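PDB 2F7L: 455aa long hypothetical phospho-sugar mutase from Sulfolobus tokodaii, which interconverts the 6-phosphates and 1-phosphates of glucosamine and galactosamine with the help of magnesium, on the route to UDP-N-acetylglucosamine and UDP-N-acetylgalactosamine. Local coordinates for residues S267-V272 against L350-N355; K279-A284 against A321-E326; S287-E292 against D415-V420; E292-K297 against F364-K369. One frame throughout, in Å; residues are numbered along the deposited sequence.

Contact 1 (S267-V272 against L350-N355); sequences SYWASV and LELLAN
W269 and L352 mark the closest backbone approach between segments 267-272 and 350-355, which lie on helices 259-272 and 342-356 and cross at 72° with their axes 10.3 Å apart. The indole of W269 fills the crossing: with CG anti to the backbone N (chi1 -164°) it reaches across to the other helix. L352 lies over one ring face, CB 3.9 Å from the centroid of the five-membered ring in a CH-pi contact, while its CD2 branch packs 3.6 Å from W269 CE3 and touches the edge of the Y268 ring. At the pyrrole edge NE1 donates to E351 OE2 (2.7 Å, 156° at the hydrogen); the carboxylate stands nearly perpendicular to the indole and is met on its anti side but well out of its plane. K273 also pairs with OE2, and OE1 accepts from D164 N, so both carboxylate oxygens are held. At the far end of the ring N355 sets OD1 in the indole plane beside CH2. With W269 cut back to an alanine, L352 is likely to face a gap and E351 OE2 to lose its indole donor. The crossing joins two helices within the third alpha/beta/alpha domain of the phosphohexose mutase fold.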
loop_
_atom_site.group_PDB
_atom_site.type_symbol
_atom_site.label_atom_id
_atom_site.label_comp_id
_atom_site.label_asym_id
_atom_site.label_seq_id
_atom_site.Cartn_x
_atom_site.Cartn_y
_atom_site.Cartn_z
ATOM N N SER A 267 6.070 -13.610 -0.804
ATOM C CA SER A 267 7.492 -13.360 -0.624
ATOM C C SER A 267 8.215 -14.679 -0.948
ATOM O O SER A 267 9.338 -14.709 -1.449
ATOM C CB SER A 267 7.748 -12.926 0.820
ATOM O OG SER A 267 8.895 -12.103 0.891
ATOM N N TYR A 268 7.538 -15.778 -0.670
ATOM C CA TYR A 268 8.085 -17.097 -0.938
ATOM C C TYR A 268 8.204 -17.348 -2.450
ATOM O O TYR A 268 9.298 -17.572 -2.983
ATOM C CB TYR A 268 7.179 -18.150 -0.300
ATOM C CG TYR A 268 7.451 -19.542 -0.777
ATOM C CD1 TYR A 268 8.692 -20.142 -0.556
ATOM C CD2 TYR A 268 6.480 -20.256 -1.483
ATOM C CE1 TYR A 268 8.964 -21.422 -1.031
ATOM C CE2 TYR A 268 6.743 -21.539 -1.965
ATOM C CZ TYR A 268 7.986 -22.114 -1.736
ATOM O OH TYR A 268 8.258 -23.369 -2.225
ATOM N N TRP A 269 7.063 -17.318 -3.125
ATOM C CA TRP A 269 7.006 -17.536 -4.556
ATOM C C TRP A 269 8.039 -16.701 -5.313
ATOM O O TRP A 269 8.591 -17.143 -6.318
ATOM C CB TRP A 269 5.607 -17.198 -5.059
ATOM C CG TRP A 269 5.342 -17.725 -6.412
ATOM C CD1 TRP A 269 4.818 -17.047 -7.471
ATOM C CD2 TRP A 269 5.550 -19.068 -6.858
ATOM N NE1 TRP A 269 4.685 -17.884 -8.554
ATOM C CE2 TRP A 269 5.124 -19.133 -8.204
ATOM C CE3 TRP A 269 6.056 -20.226 -6.251
ATOM C CZ2 TRP A 269 5.185 -20.310 -8.950
ATOM C CZ3 TRP A 269 6.117 -21.396 -6.997
ATOM C CH2 TRP A 269 5.683 -21.426 -8.331
ATOM N N ALA A 270 8.300 -15.493 -4.828
ATOM C CA ALA A 270 9.260 -14.616 -5.488
ATOM C C ALA A 270 10.657 -15.235 -5.548
ATOM O O ALA A 270 11.395 -15.001 -6.512
ATOM C CB ALA A 270 9.316 -13.265 -4.793
ATOM N N SER A 271 11.020 -16.011 -4.527
ATOM C CA SER A 271 12.331 -16.677 -4.491
ATOM C C SER A 271 12.347 -17.848 -5.476
ATOM O O SER A 271 13.374 -18.157 -6.081
ATOM C CB SER A 271 12.630 -17.210 -3.092
ATOM O OG SER A 271 11.692 -18.220 -2.760
ATOM N N VAL A 272 11.205 -18.504 -5.619
ATOM C CA VAL A 272 11.087 -19.619 -6.541
ATOM C C VAL A 272 11.272 -19.124 -7.975
ATOM O O VAL A 272 11.818 -19.840 -8.810
ATOM C CB VAL A 272 9.704 -20.299 -6.417
ATOM C CG1 VAL A 272 9.529 -21.338 -7.503
ATOM C CG2 VAL A 272 9.561 -20.940 -5.032
ATOM N N LEU A 350 -2.356 -16.268 -8.054
ATOM C CA LEU A 350 -2.924 -17.286 -8.935
ATOM C C LEU A 350 -1.813 -18.169 -9.519
ATOM O O LEU A 350 -2.079 -19.295 -9.938
ATOM C CB LEU A 350 -3.724 -16.644 -10.078
ATOM C CG LEU A 350 -5.058 -15.980 -9.729
ATOM C CD1 LEU A 350 -5.783 -15.613 -11.002
ATOM C CD2 LEU A 350 -5.920 -16.918 -8.907
ATOM N N GLU A 351 -0.580 -17.666 -9.561
ATOM C CA GLU A 351 0.502 -18.479 -10.083
ATOM C C GLU A 351 0.862 -19.464 -8.976
ATOM O O GLU A 351 0.680 -20.668 -9.129
ATOM C CB GLU A 351 1.725 -17.633 -10.472
ATOM C CG GLU A 351 2.337 -18.073 -11.808
ATOM C CD GLU A 351 3.764 -17.561 -12.055
ATOM O OE1 GLU A 351 4.246 -17.677 -13.211
ATOM O OE2 GLU A 351 4.414 -17.057 -11.108
ATOM N N LEU A 352 1.347 -18.939 -7.856
ATOM C CA LEU A 352 1.714 -19.727 -6.679
ATOM C C LEU A 352 0.655 -20.809 -6.389
ATOM O O LEU A 352 0.971 -21.971 -6.149
ATOM C CB LEU A 352 1.858 -18.772 -5.488
ATOM C CG LEU A 352 2.375 -19.195 -4.110
ATOM C CD1 LEU A 352 1.218 -19.244 -3.117
ATOM C CD2 LEU A 352 3.113 -20.531 -4.227
ATOM N N LEU A 353 -0.605 -20.410 -6.442
ATOM C CA LEU A 353 -1.720 -21.312 -6.205
ATOM C C LEU A 353 -1.820 -22.367 -7.306
ATOM O O LEU A 353 -2.153 -23.522 -7.048
ATOM C CB LEU A 353 -3.014 -20.499 -6.154
ATOM C CG LEU A 353 -4.122 -20.970 -5.214
ATOM C CD1 LEU A 353 -4.654 -22.287 -5.726
ATOM C CD2 LEU A 353 -3.592 -21.111 -3.784
ATOM N N ALA A 354 -1.535 -21.962 -8.537
ATOM C CA ALA A 354 -1.612 -22.861 -9.684
ATOM C C ALA A 354 -0.544 -23.935 -9.666
ATOM O O ALA A 354 -0.799 -25.089 -9.992
ATOM C CB ALA A 354 -1.493 -22.065 -10.962
ATOM N N ASN A 355 0.660 -23.536 -9.283
ATOM C CA ASN A 355 1.792 -24.437 -9.245
ATOM C C ASN A 355 1.806 -25.358 -8.021
ATOM O O ASN A 355 2.514 -26.357 -8.007
ATOM C CB ASN A 355 3.086 -23.621 -9.307
ATOM C CG ASN A 355 4.276 -24.452 -9.754
ATOM O OD1 ASN A 355 5.423 -24.018 -9.664
ATOM N ND2 ASN A 355 4.005 -25.663 -10.250
#

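Contact 2 (K279-A284 against A321-E326); sequences KKIVTA and ALAGFE
I281 and F325 meet on one face of the sheet, I281 CD1 lying 4.0 Å from F325 CE1. The other branch of the isoleucine, CG2, sits 4.0 Å from L322 CB, and S267 of helix 259-272 packs against I281 on this side. V282 points to the opposite face, where its CG2 touches A321 CB at 4.1 Å and both side chains meet V316 of helix 309-318. Opposite V282 the partner is G324, with no side chain. The two chains run parallel, 19° apart, and V282 is bridged to G324 in the usual parallel way: V282 N donates to A323 O (3.1 Å) and V282 O accepts from F325 N (3.3 Å). They are the central pair of a mixed sheet ordered 301-305, 280-284, 323-326, 329-332, with the three parallel strands linked by helical crossovers in the alpha/beta/alpha manner. Nearer the N-terminal ends of the segments, K280 O takes the amide of L322 (2.7 Å) almost head-on. Farther along, T283 OG1 bonds F325 O (2.7 Å) from above the carbonyl plane and also pairs with S287 OG. F325 CG lies between the backbone N and carbonyl carbon (chi1 70°), which folds the ring back until the same threonine oxygen stands over the centre of its face. At the polar end E326 OE1 comes to A284 CB, while OE2 is bonded to S309 OG and N328 ND2. Its side chain is about 8 Å from those of S97, by similarity the phosphate-carrying serine, unmodified here, and D245, a probable magnesium ligand.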
loop_
_atom_site.group_PDB
_atom_site.type_symbol
_atom_site.label_atom_id
_atom_site.label_comp_id
_atom_site.label_asym_id
_atom_site.label_seq_id
_atom_site.Cartn_x
_atom_site.Cartn_y
_atom_site.Cartn_z
ATOM N N LYS A 279 18.015 -13.902 -1.651
ATOM C CA LYS A 279 16.938 -14.349 -0.768
ATOM C C LYS A 279 16.975 -13.334 0.374
ATOM O O LYS A 279 17.916 -13.299 1.181
ATOM C CB LYS A 279 17.199 -15.761 -0.219
ATOM C CG LYS A 279 17.693 -16.804 -1.233
ATOM C CD LYS A 279 16.666 -17.124 -2.304
ATOM C CE LYS A 279 17.189 -18.183 -3.266
ATOM N NZ LYS A 279 16.291 -18.292 -4.447
ATOM N N LYS A 280 15.950 -12.492 0.415
ATOM C CA LYS A 280 15.872 -11.447 1.405
ATOM C C LYS A 280 14.726 -10.520 1.030
ATOM O O LYS A 280 14.624 -10.085 -0.120
ATOM C CB LYS A 280 17.164 -10.662 1.392
ATOM C CG LYS A 280 17.173 -9.467 2.306
ATOM C CD LYS A 280 18.229 -8.469 1.865
ATOM C CE LYS A 280 19.327 -9.149 1.057
ATOM N NZ LYS A 280 19.806 -10.404 1.727
ATOM N N ILE A 281 13.885 -10.210 2.013
ATOM C CA ILE A 281 12.749 -9.342 1.806
ATOM C C ILE A 281 12.702 -8.279 2.897
ATOM O O ILE A 281 13.344 -8.425 3.932
ATOM C CB ILE A 281 11.444 -10.172 1.785
ATOM C CG1 ILE A 281 11.183 -10.806 3.157
ATOM C CG2 ILE A 281 11.554 -11.271 0.713
ATOM C CD1 ILE A 281 10.571 -9.885 4.167
ATOM N N VAL A 282 11.954 -7.203 2.649
ATOM C CA VAL A 282 11.803 -6.091 3.591
ATOM C C VAL A 282 10.365 -6.078 4.081
ATOM O O VAL A 282 9.453 -6.429 3.345
ATOM C CB VAL A 282 12.066 -4.737 2.891
ATOM C CG1 VAL A 282 11.881 -3.578 3.860
ATOM C CG2 VAL A 282 13.458 -4.719 2.312
ATOM N N THR A 283 10.151 -5.704 5.333
ATOM C CA THR A 283 8.787 -5.590 5.855
ATOM C C THR A 283 8.772 -4.712 7.101
ATOM O O THR A 283 9.797 -4.534 7.765
ATOM C CB THR A 283 8.145 -6.957 6.170
ATOM O OG1 THR A 283 6.721 -6.822 6.083
ATOM C CG2 THR A 283 8.503 -7.421 7.572
ATOM N N ALA A 284 7.619 -4.140 7.406
ATOM C CA ALA A 284 7.522 -3.272 8.565
ATOM C C ALA A 284 7.270 -4.041 9.861
ATOM O O ALA A 284 6.647 -5.116 9.890
ATOM C CB ALA A 284 6.440 -2.227 8.349
ATOM N N ALA A 321 16.496 -5.980 -2.851
ATOM C CA ALA A 321 15.828 -7.085 -2.177
ATOM C C ALA A 321 14.989 -7.960 -3.108
ATOM O O ALA A 321 14.750 -7.618 -4.266
ATOM C CB ALA A 321 14.962 -6.543 -1.053
ATOM N N LEU A 322 14.538 -9.095 -2.594
ATOM C CA LEU A 322 13.728 -10.001 -3.390
ATOM C C LEU A 322 12.350 -9.399 -3.567
ATOM O O LEU A 322 11.830 -9.371 -4.667
ATOM C CB LEU A 322 13.604 -11.365 -2.704
ATOM C CG LEU A 322 12.822 -12.436 -3.470
ATOM C CD1 LEU A 322 13.616 -12.846 -4.712
ATOM C CD2 LEU A 322 12.560 -13.645 -2.571
ATOM N N ALA A 323 11.759 -8.938 -2.467
ATOM C CA ALA A 323 10.427 -8.331 -2.473
ATOM C C ALA A 323 10.215 -7.553 -1.182
ATOM O O ALA A 323 11.100 -7.505 -0.325
ATOM C CB ALA A 323 9.346 -9.406 -2.606
ATOM N N GLY A 324 9.046 -6.934 -1.049
ATOM C CA GLY A 324 8.739 -6.200 0.159
ATOM C C GLY A 324 7.246 -6.279 0.345
ATOM O O GLY A 324 6.542 -6.626 -0.588
ATOM N N PHE A 325 6.755 -6.009 1.546
ATOM C CA PHE A 325 5.319 -6.006 1.778
ATOM C C PHE A 325 4.956 -5.428 3.143
ATOM O O PHE A 325 5.820 -5.260 4.014
ATOM C CB PHE A 325 4.720 -7.409 1.614
ATOM C CG PHE A 325 5.107 -8.385 2.694
ATOM C CD1 PHE A 325 6.281 -9.131 2.598
ATOM C CD2 PHE A 325 4.288 -8.570 3.809
ATOM C CE1 PHE A 325 6.634 -10.054 3.596
ATOM C CE2 PHE A 325 4.629 -9.478 4.804
ATOM C CZ PHE A 325 5.806 -10.223 4.697
ATOM N N GLU A 326 3.678 -5.085 3.298
ATOM C CA GLU A 326 3.161 -4.548 4.548
ATOM C C GLU A 326 2.062 -5.475 5.019
ATOM O O GLU A 326 1.473 -6.179 4.219
ATOM C CB GLU A 326 2.572 -3.148 4.362
ATOM C CG GLU A 326 3.583 -2.046 4.143
ATOM C CD GLU A 326 3.215 -0.765 4.894
ATOM O OE1 GLU A 326 3.608 -0.617 6.082
ATOM O OE2 GLU A 326 2.515 0.096 4.302
#

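Contact 3 (S287-E292 against D415-V420); sequences SSSLVE and DFWFLV
W417 lays one face of its indole against the backbone of S287 to S289, and this is the close part of the contact. S288 CA rests 3.3 Å from W417 CZ2 over the rim of the benzene ring; S287 O lies over the same face 3.7 Å from CH2, and S289 N covers the pyrrole side. S289 OG, turned between its backbone N and carbonyl carbon (chi1 59°), comes alongside CD1 and CG. Around the tryptophan the fit is looser: L419 also points toward the serines, yet its CD2 stays 5.8 Å from S287 N, and F416, a partly exposed residue, has its CB directed away from them. No hydrogen bond runs directly between the segments. E434 joins them instead, its OE2 bonded to both W417 NE1 and S288 OG. That serine oxygen also accepts from L290 N at 2.9 Å, a capping bond at the turn into helix 290-296. K410 NZ, from the neighbouring strand, reaches S287 O. The C-terminal domain thus meets the third domain through an aromatic face laid on peptide groups, and the polar ties across this join come from E434 and K410, on the strands flanking W417, and not from the two segments themselves.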
loop_
_atom_site.group_PDB
_atom_site.type_symbol
_atom_site.label_atom_id
_atom_site.label_comp_id
_atom_site.label_asym_id
_atom_site.label_seq_id
_atom_site.Cartn_x
_atom_site.Cartn_y
_atom_site.Cartn_z
ATOM N N SER A 287 4.394 -6.137 10.881
ATOM C CA SER A 287 4.218 -7.499 10.367
ATOM C C SER A 287 4.468 -8.575 11.434
ATOM O O SER A 287 5.338 -8.422 12.310
ATOM C CB SER A 287 5.170 -7.733 9.187
ATOM O OG SER A 287 4.621 -7.274 7.973
ATOM N N SER A 288 3.706 -9.663 11.342
ATOM C CA SER A 288 3.831 -10.780 12.272
ATOM C C SER A 288 5.184 -11.431 12.130
ATOM O O SER A 288 5.699 -11.506 11.028
ATOM C CB SER A 288 2.766 -11.827 11.980
ATOM O OG SER A 288 3.102 -13.073 12.569
ATOM N N SER A 289 5.756 -11.912 13.234
ATOM C CA SER A 289 7.074 -12.566 13.199
ATOM C C SER A 289 6.973 -13.897 12.453
ATOM O O SER A 289 7.977 -14.495 12.057
ATOM C CB SER A 289 7.618 -12.779 14.619
ATOM O OG SER A 289 6.741 -13.569 15.392
ATOM N N LEU A 290 5.740 -14.342 12.274
ATOM C CA LEU A 290 5.434 -15.551 11.526
ATOM C C LEU A 290 6.246 -15.556 10.210
ATOM O O LEU A 290 6.693 -16.607 9.730
ATOM C CB LEU A 290 3.924 -15.553 11.254
ATOM C CG LEU A 290 3.178 -16.055 10.022
ATOM C CD1 LEU A 290 1.744 -15.601 10.221
ATOM C CD2 LEU A 290 3.710 -15.486 8.711
ATOM N N VAL A 291 6.434 -14.369 9.641
ATOM C CA VAL A 291 7.184 -14.214 8.409
ATOM C C VAL A 291 8.590 -14.820 8.546
ATOM O O VAL A 291 9.062 -15.520 7.639
ATOM C CB VAL A 291 7.281 -12.713 8.010
ATOM C CG1 VAL A 291 7.975 -11.924 9.105
ATOM C CG2 VAL A 291 8.039 -12.556 6.683
ATOM N N GLU A 292 9.262 -14.566 9.669
ATOM C CA GLU A 292 10.603 -15.127 9.871
ATOM C C GLU A 292 10.549 -16.637 9.955
ATOM O O GLU A 292 11.354 -17.339 9.344
ATOM C CB GLU A 292 11.238 -14.621 11.159
ATOM C CG GLU A 292 11.728 -13.211 11.114
ATOM C CD GLU A 292 12.548 -12.871 12.340
ATOM O OE1 GLU A 292 12.126 -13.238 13.463
ATOM O OE2 GLU A 292 13.612 -12.232 12.179
ATOM N N ASP A 415 7.360 -18.050 19.511
ATOM C CA ASP A 415 5.914 -18.106 19.389
ATOM C C ASP A 415 5.122 -16.918 19.906
ATOM O O ASP A 415 3.994 -17.086 20.360
ATOM C CB ASP A 415 5.385 -19.370 20.065
ATOM C CG ASP A 415 5.873 -20.626 19.389
ATOM O OD1 ASP A 415 6.029 -20.595 18.151
ATOM O OD2 ASP A 415 6.089 -21.641 20.078
ATOM N N PHE A 416 5.692 -15.721 19.843
ATOM C CA PHE A 416 4.972 -14.520 20.283
ATOM C C PHE A 416 5.799 -13.315 19.907
ATOM O O PHE A 416 7.019 -13.413 19.770
ATOM C CB PHE A 416 4.752 -14.518 21.808
ATOM C CG PHE A 416 5.869 -13.863 22.595
ATOM C CD1 PHE A 416 5.924 -12.475 22.735
ATOM C CD2 PHE A 416 6.898 -14.626 23.143
ATOM C CE1 PHE A 416 6.984 -11.858 23.398
ATOM C CE2 PHE A 416 7.965 -14.016 23.812
ATOM C CZ PHE A 416 8.008 -12.630 23.938
ATOM N N TRP A 417 5.138 -12.180 19.726
ATOM C CA TRP A 417 5.845 -10.941 19.421
ATOM C C TRP A 417 4.884 -9.800 19.695
ATOM O O TRP A 417 3.677 -10.015 19.820
ATOM C CB TRP A 417 6.295 -10.887 17.953
ATOM C CG TRP A 417 5.145 -10.847 16.994
ATOM C CD1 TRP A 417 4.430 -11.907 16.541
ATOM C CD2 TRP A 417 4.540 -9.683 16.430
ATOM N NE1 TRP A 417 3.415 -11.485 15.729
ATOM C CE2 TRP A 417 3.454 -10.121 15.642
ATOM C CE3 TRP A 417 4.801 -8.313 16.519
ATOM C CZ2 TRP A 417 2.620 -9.235 14.937
ATOM C CZ3 TRP A 417 3.971 -7.423 15.822
ATOM C CH2 TRP A 417 2.894 -7.892 15.042
ATOM N N PHE A 418 5.422 -8.596 19.824
ATOM C CA PHE A 418 4.576 -7.433 20.021
ATOM C C PHE A 418 5.264 -6.175 19.503
ATOM O O PHE A 418 6.485 -6.157 19.270
ATOM C CB PHE A 418 4.153 -7.265 21.493
ATOM C CG PHE A 418 5.273 -6.893 22.439
ATOM C CD1 PHE A 418 5.907 -7.867 23.210
ATOM C CD2 PHE A 418 5.665 -5.568 22.588
ATOM C CE1 PHE A 418 6.919 -7.530 24.125
ATOM C CE2 PHE A 418 6.674 -5.217 23.497
ATOM C CZ PHE A 418 7.304 -6.207 24.270
ATOM N N LEU A 419 4.447 -5.146 19.278
ATOM C CA LEU A 419 4.902 -3.846 18.807
ATOM C C LEU A 419 4.151 -2.765 19.574
ATOM O O LEU A 419 2.916 -2.753 19.609
ATOM C CB LEU A 419 4.628 -3.681 17.303
ATOM C CG LEU A 419 4.952 -2.297 16.712
ATOM C CD1 LEU A 419 6.399 -1.969 16.980
ATOM C CD2 LEU A 419 4.681 -2.258 15.223
ATOM N N VAL A 420 4.899 -1.881 20.217
ATOM C CA VAL A 420 4.302 -0.763 20.939
ATOM C C VAL A 420 4.819 0.443 20.171
ATOM O O VAL A 420 6.019 0.761 20.220
ATOM C CB VAL A 420 4.784 -0.676 22.394
ATOM C CG1 VAL A 420 4.046 0.431 23.107
ATOM C CG2 VAL A 420 4.557 -1.986 23.097
#

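Contact 4 (E292-K297 against F364-K369); sequences EEYLSK and FDRLPK
Y294 and P368 bury the most surface here, with E293 beside them. CG of Y294 is anti to the backbone N (chi1 -157°), which sends the ring from helix 290-296 across to the chain leaving helix 360-365. L367 covers one ring face in a CH-pi contact, its CD1 methyl 3.5 Å from the centroid and 16° off the normal. K297 NZ lies over the opposite face. At the edge, near the ring plane, R366 O approaches CE1, and Y294 OH lies 3.8 Å from R366 CB. P368 CD meets Y294 CD1 obliquely at 3.8 Å. A serine at Y294 would probably leave the L367 methyl without its aromatic cover and open a gap beside P368. E293 runs past the proline in the opposite sense, OE2 3.7 Å from P368 CG, so its aliphatic stem and carboxylate lie along the pyrrolidine. That carboxylate is spoken for: OE2 forms a salt bridge with K436 and OE1 bonds Y370 OH. Between the two segments the grip is therefore apolar and aromatic, whereas the charge of E293 is directed to K436 of the C-terminal domain.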
loop_
_atom_site.group_PDB
_atom_site.type_symbol
_atom_site.label_atom_id
_atom_site.label_comp_id
_atom_site.label_asym_id
_atom_site.label_seq_id
_atom_site.Cartn_x
_atom_site.Cartn_y
_atom_site.Cartn_z
ATOM N N GLU A 292 9.262 -14.566 9.669
ATOM C CA GLU A 292 10.603 -15.127 9.871
ATOM C C GLU A 292 10.549 -16.637 9.955
ATOM O O GLU A 292 11.354 -17.339 9.344
ATOM C CB GLU A 292 11.238 -14.621 11.159
ATOM C CG GLU A 292 11.728 -13.211 11.114
ATOM C CD GLU A 292 12.548 -12.871 12.340
ATOM O OE1 GLU A 292 12.126 -13.238 13.463
ATOM O OE2 GLU A 292 13.612 -12.232 12.179
ATOM N N GLU A 293 9.594 -17.126 10.727
ATOM C CA GLU A 293 9.438 -18.547 10.911
ATOM C C GLU A 293 9.354 -19.277 9.585
ATOM O O GLU A 293 10.102 -20.218 9.333
ATOM C CB GLU A 293 8.182 -18.810 11.724
ATOM C CG GLU A 293 8.110 -20.188 12.359
ATOM C CD GLU A 293 7.026 -20.244 13.415
ATOM O OE1 GLU A 293 6.801 -19.208 14.087
ATOM O OE2 GLU A 293 6.411 -21.319 13.578
ATOM N N TYR A 294 8.443 -18.830 8.732
ATOM C CA TYR A 294 8.241 -19.463 7.440
ATOM C C TYR A 294 9.350 -19.205 6.432
ATOM O O TYR A 294 9.806 -20.121 5.776
ATOM C CB TYR A 294 6.912 -19.008 6.844
ATOM C CG TYR A 294 6.334 -19.968 5.834
ATOM C CD1 TYR A 294 5.475 -20.988 6.227
ATOM C CD2 TYR A 294 6.647 -19.857 4.484
ATOM C CE1 TYR A 294 4.937 -21.868 5.301
ATOM C CE2 TYR A 294 6.115 -20.740 3.549
ATOM C CZ TYR A 294 5.261 -21.737 3.965
ATOM O OH TYR A 294 4.711 -22.588 3.039
ATOM N N LEU A 295 9.789 -17.965 6.290
ATOM C CA LEU A 295 10.832 -17.702 5.309
ATOM C C LEU A 295 12.174 -18.243 5.738
ATOM O O LEU A 295 13.075 -18.380 4.911
ATOM C CB LEU A 295 10.942 -16.204 5.014
ATOM C CG LEU A 295 9.710 -15.591 4.333
ATOM C CD1 LEU A 295 9.988 -14.133 4.004
ATOM C CD2 LEU A 295 9.351 -16.372 3.059
ATOM N N SER A 296 12.298 -18.546 7.029
ATOM C CA SER A 296 13.542 -19.085 7.577
ATOM C C SER A 296 13.918 -20.402 6.916
ATOM O O SER A 296 15.077 -20.622 6.544
ATOM C CB SER A 296 13.423 -19.296 9.084
ATOM O OG SER A 296 13.716 -18.097 9.781
ATOM N N LYS A 297 12.934 -21.277 6.769
ATOM C CA LYS A 297 13.176 -22.557 6.142
ATOM C C LYS A 297 13.307 -22.457 4.620
ATOM O O LYS A 297 12.870 -23.342 3.891
ATOM C CB LYS A 297 12.072 -23.550 6.525
ATOM C CG LYS A 297 10.654 -23.096 6.302
ATOM C CD LYS A 297 9.693 -24.269 6.513
ATOM C CE LYS A 297 8.230 -23.818 6.556
ATOM N NZ LYS A 297 7.830 -22.961 5.386
ATOM N N PHE A 364 -2.942 -21.329 2.601
ATOM C CA PHE A 364 -2.781 -20.435 3.732
ATOM C C PHE A 364 -2.507 -21.172 5.021
ATOM O O PHE A 364 -1.720 -20.706 5.860
ATOM C CB PHE A 364 -4.017 -19.549 3.885
ATOM C CG PHE A 364 -3.945 -18.297 3.073
ATOM C CD1 PHE A 364 -4.651 -18.182 1.877
ATOM C CD2 PHE A 364 -3.103 -17.252 3.470
ATOM C CE1 PHE A 364 -4.512 -17.050 1.093
ATOM C CE2 PHE A 364 -2.961 -16.119 2.694
ATOM C CZ PHE A 364 -3.662 -16.017 1.503
ATOM N N ASP A 365 -3.157 -22.321 5.180
ATOM C CA ASP A 365 -2.938 -23.097 6.375
ATOM C C ASP A 365 -1.491 -23.539 6.499
ATOM O O ASP A 365 -1.048 -23.836 7.589
ATOM C CB ASP A 365 -3.876 -24.295 6.434
ATOM C CG ASP A 365 -5.281 -23.910 6.867
ATOM O OD1 ASP A 365 -5.438 -22.890 7.579
ATOM O OD2 ASP A 365 -6.232 -24.637 6.510
ATOM N N ARG A 366 -0.738 -23.558 5.405
ATOM C CA ARG A 366 0.664 -23.961 5.486
ATOM C C ARG A 366 1.499 -22.976 6.308
ATOM O O ARG A 366 2.676 -23.206 6.536
ATOM C CB ARG A 366 1.317 -24.052 4.101
ATOM C CG ARG A 366 0.799 -25.109 3.117
ATOM C CD ARG A 366 1.893 -25.307 2.053
ATOM N NE ARG A 366 1.441 -25.664 0.705
ATOM C CZ ARG A 366 0.722 -26.740 0.398
ATOM N NH1 ARG A 366 0.333 -27.604 1.340
ATOM N NH2 ARG A 366 0.416 -26.968 -0.873
ATOM N N LEU A 367 0.898 -21.871 6.742
ATOM C CA LEU A 367 1.619 -20.843 7.519
ATOM C C LEU A 367 1.430 -20.962 9.035
ATOM O O LEU A 367 0.426 -21.506 9.517
ATOM C CB LEU A 367 1.157 -19.435 7.104
ATOM C CG LEU A 367 1.806 -18.532 6.054
ATOM C CD1 LEU A 367 2.707 -19.308 5.144
ATOM C CD2 LEU A 367 0.707 -17.829 5.263
ATOM N N PRO A 368 2.393 -20.440 9.809
ATOM C CA PRO A 368 2.304 -20.488 11.267
ATOM C C PRO A 368 1.026 -19.760 11.689
ATOM O O PRO A 368 0.679 -18.726 11.113
ATOM C CB PRO A 368 3.553 -19.741 11.709
ATOM C CG PRO A 368 4.521 -20.036 10.614
ATOM C CD PRO A 368 3.681 -19.876 9.376
ATOM N N LYS A 369 0.324 -20.288 12.683
ATOM C CA LYS A 369 -0.909 -19.662 13.152
ATOM C C LYS A 369 -0.666 -18.856 14.425
ATOM O O LYS A 369 -0.187 -19.392 15.418
ATOM C CB LYS A 369 -1.968 -20.748 13.382
ATOM C CG LYS A 369 -3.042 -20.432 14.416
ATOM C CD LYS A 369 -3.474 -21.733 15.182
ATOM C CE LYS A 369 -2.637 -22.036 16.484
ATOM N NZ LYS A 369 -1.118 -22.117 16.372
#

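Overall arrangement
Contacts 1, 2 and 4 lie within the third alpha/beta/alpha domain, their centres 14 to 15 Å apart; contact 3 joins that domain to the C-terminal one. Along the chain the first segments come in numerical order, helix 259-272, strand 280-284, then helix 290-296, which contacts 3 and 4 share through E292. The later segments follow as 2, 1, 4 and 3, so contact 2 nests inside contact 1 and contact 4 inside contact 3. L295 of helix 290-296 touches both S267 and I281, and F325 packs on V291. Contacts 3 and 4, 12 Å apart, lie where helix 290-296 of this domain approaches the C-terminal domain; contacts 1 and 3, 23 Å apart, do not touch.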